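Local coordinates for conserved hypothetical protein (Caulobacter vibrioides, PDB 1XFJ) that probably acts as a purine nucleoside phosphorylase that also deaminates adenosine, as a member of the YfiH/LACC1 family, at residues V225-D228 / E234-F237; D228-A231 / F237-R240. All blocks are in the same frame, centred on the assembly; numbering follows the deposited sequence.

Contact 1. Residues V225-D228 / E234-F237; sequences VGRD and EWFF. With ACT (acetate ion), chain B.
The acetate oxygen O is gripped from the R227 guanidinium by both terminal nitrogens: NH2 reaches it at 3.2 Å with an N-H...O angle of 150°, and NH1 adds a weak bond at 3.3 Å. A second weak bond runs from NH1 to OXT, so the carboxylate meets the guanidinium at its edge. That same acetate O lies 3.7 Å above the W235 ring plane, over its centre, and the acetate methyl CH3 rests on this face, 3.6 Å from W235 CZ3. R227 itself reaches the indole by NH2, 3.4 Å from W235 CD1, with the planes 86° apart; any cation-pi attraction is long and weak. F236 lies over one face of the guanidinium, offset toward its rim, and its ring also packs obliquely against R227 CB, with F236 CE2 3.8 Å from that carbon. Two successive bends in the chain bring the head group and CB of R227 to the same ring. E232 holds NE in a salt bridge and also receives a weak bond from the D228 backbone N. Both segments belong to the loop between strand 221-224 and helix 239-244, and F236 also touches V9 and L253. The acetate probably comes from the crystallisation liquor; the geometry is consistent with an arginine held by E232 and F236 whose terminal nitrogens can take up a small carboxylate beside an aromatic face.

Contact 2. Residues D228-A231 / F237-R240; sequences DTRA and FSNR
S238 lays its hydroxymethyl group against the backbone and the root of the R230 side chain: OG is 3.4 Å from R230 CA and 3.5 Å from R230 CB, while S238 CB sits 3.7 Å from T229 O. The closest CA pair of the two segments is here, R230 to S238 at 5.1 Å. No hydrogen bond crosses, so the approach is one of van der Waals packing. The packing extends to the neighbouring pair, where T229 CB lies 3.6 Å from F237 O; this carbonyl oxygen is buried by the contact and has no hydrogen-bonding partner in the model. Further out, R230 CG passes R240 CB at 4.4 Å, and beyond that point the R240 chain leads away.

The motif on one side is a helix N-cap. S238 immediately precedes helix 239-244, and its OG, anti to its own backbone N (chi1 173°), caps the backbone N of R241. D113 ties both segments to that helix start: its OD1 bonds S238 OG and T229 OG1, and its OD2 bonds the backbone N of R240. T229 places OG1 for this between its backbone N and carbonyl carbon.

On the other side, the backbone of 229-231 coils like a helix but lacks its hydrogen-bond ladder. D228 OD1 accepts weak bonds from two of the backbone N-H groups, R230 N at 3.1 Å and 124° and A231 N at 3.3 Å and 159°, and it also takes G168 N, while OD2 bonds S171 OG. The carbonyl oxygens of T229 and R230 both bond R241 NH1, a second route by which the turn is joined to helix 239-244.

Overall arrangement
Contacts 1 and 2 lie next to each other within the loop between strand 221-224 and helix 239-244, their centres about 7 Å apart. They share D228 and F237 and touch directly, F236 CB lying 3.6 Å from T229 CA. Contact 1, nearer the strand, is partly buried: F236 is buried, whereas R227 and W235 are partly exposed and meet an acetate. Contact 2, at the helix start, is the more buried, with T229, F237 and S238 all enclosed. Neither has a hydrogen bond directly between its segments. In contact 1 the charged group sits among aromatic rings and a ligand; in contact 2 S238 and T229 pack against the other segment's backbone and both bond D113.

Contact 1. Residues V225-D228 / E234-F237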
loop_
_atom_site.group_PDB
_atom_site.type_symbol
_atom_site.label_atom_id
_atom_site.label_comp_id
_atom_site.label_asym_id
_atom_site.label_seq_id
_atom_site.Cartn_x
_atom_site.Cartn_y
_atom_site.Cartn_z
ATOM N N VAL A 225 10.470 2.960 2.459
ATOM C CA VAL A 225 11.455 2.730 1.404
ATOM C C VAL A 225 11.964 4.030 0.786
ATOM O O VAL A 225 12.922 4.027 0.014
ATOM C CB VAL A 225 10.885 1.822 0.293
ATOM C CG1 VAL A 225 10.504 0.473 0.884
ATOM C CG2 VAL A 225 9.683 2.482 -0.364
ATOM N N GLY A 226 11.311 5.137 1.122
ATOM C CA GLY A 226 11.744 6.430 0.622
ATOM C C GLY A 226 11.664 6.681 -0.873
ATOM O O GLY A 226 12.568 7.293 -1.447
ATOM N N ARG A 227 10.598 6.211 -1.510
ATOM C CA ARG A 227 10.409 6.433 -2.941
ATOM C C ARG A 227 9.135 7.267 -3.093
ATOM O O ARG A 227 8.095 6.930 -2.524
ATOM C CB ARG A 227 10.279 5.096 -3.687
ATOM C CG ARG A 227 11.530 4.214 -3.611
ATOM C CD ARG A 227 12.742 4.908 -4.230
ATOM N NE ARG A 227 12.617 5.038 -5.680
ATOM C CZ ARG A 227 12.896 4.071 -6.551
ATOM N NH1 ARG A 227 13.325 2.890 -6.126
ATOM N NH2 ARG A 227 12.736 4.283 -7.850
ATOM N N ASP A 228 9.232 8.360 -3.851
ATOM C CA ASP A 228 8.120 9.295 -4.061
ATOM C C ASP A 228 7.393 9.022 -5.380
ATOM O O ASP A 228 7.923 9.293 -6.455
ATOM C CB ASP A 228 8.672 10.725 -4.067
ATOM C CG ASP A 228 7.589 11.783 -3.966
ATOM O OD1 ASP A 228 6.452 11.539 -4.409
ATOM O OD2 ASP A 228 7.894 12.879 -3.451
ATOM N N GLU A 234 9.120 7.984 -13.810
ATOM C CA GLU A 234 9.824 6.903 -14.492
ATOM C C GLU A 234 9.415 5.550 -13.918
ATOM O O GLU A 234 9.305 4.558 -14.644
ATOM C CB GLU A 234 11.337 7.082 -14.317
ATOM C CG GLU A 234 12.187 5.923 -14.844
ATOM C CD GLU A 234 13.653 6.036 -14.444
ATOM O OE1 GLU A 234 14.040 7.078 -13.871
ATOM O OE2 GLU A 234 14.423 5.084 -14.706
ATOM N N TRP A 235 9.173 5.527 -12.612
ATOM C CA TRP A 235 8.837 4.290 -11.922
ATOM C C TRP A 235 7.446 4.146 -11.321
ATOM O O TRP A 235 7.001 3.025 -11.088
ATOM C CB TRP A 235 9.853 4.046 -10.803
ATOM C CG TRP A 235 11.256 3.936 -11.279
ATOM C CD1 TRP A 235 12.245 4.869 -11.156
ATOM C CD2 TRP A 235 11.833 2.824 -11.966
ATOM N NE1 TRP A 235 13.410 4.404 -11.724
ATOM C CE2 TRP A 235 13.183 3.150 -12.230
ATOM C CE3 TRP A 235 11.342 1.581 -12.385
ATOM C CZ2 TRP A 235 14.046 2.277 -12.895
ATOM C CZ3 TRP A 235 12.203 0.712 -13.047
ATOM C CH2 TRP A 235 13.540 1.066 -13.294
ATOM N N PHE A 236 6.753 5.250 -11.066
ATOM C CA PHE A 236 5.449 5.134 -10.415
ATOM C C PHE A 236 4.285 5.921 -10.994
ATOM O O PHE A 236 4.467 6.995 -11.568
ATOM C CB PHE A 236 5.593 5.528 -8.941
ATOM C CG PHE A 236 6.720 4.826 -8.235
ATOM C CD1 PHE A 236 6.671 3.452 -8.006
ATOM C CD2 PHE A 236 7.846 5.533 -7.827
ATOM C CE1 PHE A 236 7.730 2.791 -7.380
ATOM C CE2 PHE A 236 8.913 4.884 -7.200
ATOM C CZ PHE A 236 8.854 3.511 -6.978
ATOM N N PHE A 237 3.086 5.360 -10.838
ATOM C CA PHE A 237 1.854 6.017 -11.259
ATOM C C PHE A 237 1.597 6.990 -10.109
ATOM O O PHE A 237 2.076 6.764 -8.994
ATOM C CB PHE A 237 0.684 5.030 -11.317
ATOM C CG PHE A 237 0.807 3.980 -12.384
ATOM C CD1 PHE A 237 0.924 4.336 -13.723
ATOM C CD2 PHE A 237 0.771 2.631 -12.049
ATOM C CE1 PHE A 237 1.003 3.358 -14.715
ATOM C CE2 PHE A 237 0.849 1.648 -13.030
ATOM C CZ PHE A 237 0.965 2.014 -14.367
HETATM C C ACT B . 13.712 0.432 -8.678
HETATM O O ACT B . 14.070 1.580 -9.038
HETATM O OXT ACT B . 13.931 -0.164 -7.572
HETATM C CH3 ACT B . 12.907 -0.360 -9.689
#

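Contact 2. Residues D228-A231 / F237-R240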
loop_
_atom_site.group_PDB
_atom_site.type_symbol
_atom_site.label_atom_id
_atom_site.label_comp_id
_atom_site.label_asym_id
_atom_site.label_seq_id
_atom_site.Cartn_x
_atom_site.Cartn_y
_atom_site.Cartn_z
ATOM N N ASP A 228 9.232 8.360 -3.851
ATOM C CA ASP A 228 8.120 9.295 -4.061
ATOM C C ASP A 228 7.393 9.022 -5.380
ATOM O O ASP A 228 7.923 9.293 -6.455
ATOM C CB ASP A 228 8.672 10.725 -4.067
ATOM C CG ASP A 228 7.589 11.783 -3.966
ATOM O OD1 ASP A 228 6.452 11.539 -4.409
ATOM O OD2 ASP A 228 7.894 12.879 -3.451
ATOM N N THR A 229 6.172 8.507 -5.290
ATOM C CA THR A 229 5.386 8.184 -6.478
ATOM C C THR A 229 5.152 9.373 -7.407
ATOM O O THR A 229 5.264 9.251 -8.629
ATOM C CB THR A 229 4.015 7.607 -6.084
ATOM O OG1 THR A 229 3.382 8.486 -5.145
ATOM C CG2 THR A 229 4.179 6.230 -5.457
ATOM N N ARG A 230 4.823 10.521 -6.827
ATOM C CA ARG A 230 4.554 11.717 -7.616
ATOM C C ARG A 230 5.790 12.252 -8.325
ATOM O O ARG A 230 5.716 12.698 -9.472
ATOM C CB ARG A 230 3.965 12.809 -6.717
ATOM C CG ARG A 230 3.586 14.099 -7.441
ATOM C CD ARG A 230 4.748 15.080 -7.494
ATOM N NE ARG A 230 4.374 16.345 -8.122
ATOM C CZ ARG A 230 4.296 16.540 -9.435
ATOM N NH1 ARG A 230 4.571 15.551 -10.276
ATOM N NH2 ARG A 230 3.939 17.727 -9.910
ATOM N N ALA A 231 6.924 12.197 -7.639
ATOM C CA ALA A 231 8.173 12.709 -8.183
ATOM C C ALA A 231 8.857 11.818 -9.215
ATOM O O ALA A 231 9.491 12.324 -10.139
ATOM C CB ALA A 231 9.138 13.003 -7.045
ATOM N N PHE A 237 3.086 5.360 -10.838
ATOM C CA PHE A 237 1.854 6.017 -11.259
ATOM C C PHE A 237 1.597 6.990 -10.109
ATOM O O PHE A 237 2.076 6.764 -8.994
ATOM C CB PHE A 237 0.684 5.030 -11.317
ATOM C CG PHE A 237 0.807 3.980 -12.384
ATOM C CD1 PHE A 237 0.924 4.336 -13.723
ATOM C CD2 PHE A 237 0.771 2.631 -12.049
ATOM C CE1 PHE A 237 1.003 3.358 -14.715
ATOM C CE2 PHE A 237 0.849 1.648 -13.030
ATOM C CZ PHE A 237 0.965 2.014 -14.367
ATOM N N SER A 238 0.841 8.050 -10.361
ATOM C CA SER A 238 0.549 9.033 -9.318
ATOM C C SER A 238 -0.773 9.754 -9.550
ATOM O O SER A 238 -0.954 10.424 -10.569
ATOM C CB SER A 238 1.675 10.066 -9.238
ATOM O OG SER A 238 1.336 11.117 -8.346
ATOM N N ASN A 239 -1.696 9.613 -8.602
ATOM C CA ASN A 239 -2.996 10.267 -8.696
ATOM C C ASN A 239 -2.825 11.786 -8.731
ATOM O O ASN A 239 -3.513 12.487 -9.483
ATOM C CB ASN A 239 -3.870 9.854 -7.503
ATOM C CG ASN A 239 -5.146 10.676 -7.393
ATOM O OD1 ASN A 239 -5.928 10.774 -8.339
ATOM N ND2 ASN A 239 -5.362 11.267 -6.227
ATOM N N ARG A 240 -1.897 12.302 -7.930
ATOM C CA ARG A 240 -1.678 13.745 -7.902
ATOM C C ARG A 240 -1.130 14.233 -9.235
ATOM O O ARG A 240 -1.549 15.272 -9.744
ATOM C CB ARG A 240 -0.729 14.126 -6.759
ATOM C CG ARG A 240 -0.464 15.628 -6.627
ATOM C CD ARG A 240 -1.757 16.448 -6.650
ATOM N NE ARG A 240 -2.702 16.080 -5.594
ATOM C CZ ARG A 240 -2.597 16.446 -4.320
ATOM N NH1 ARG A 240 -1.583 17.202 -3.917
ATOM N NH2 ARG A 240 -3.517 16.061 -3.444
#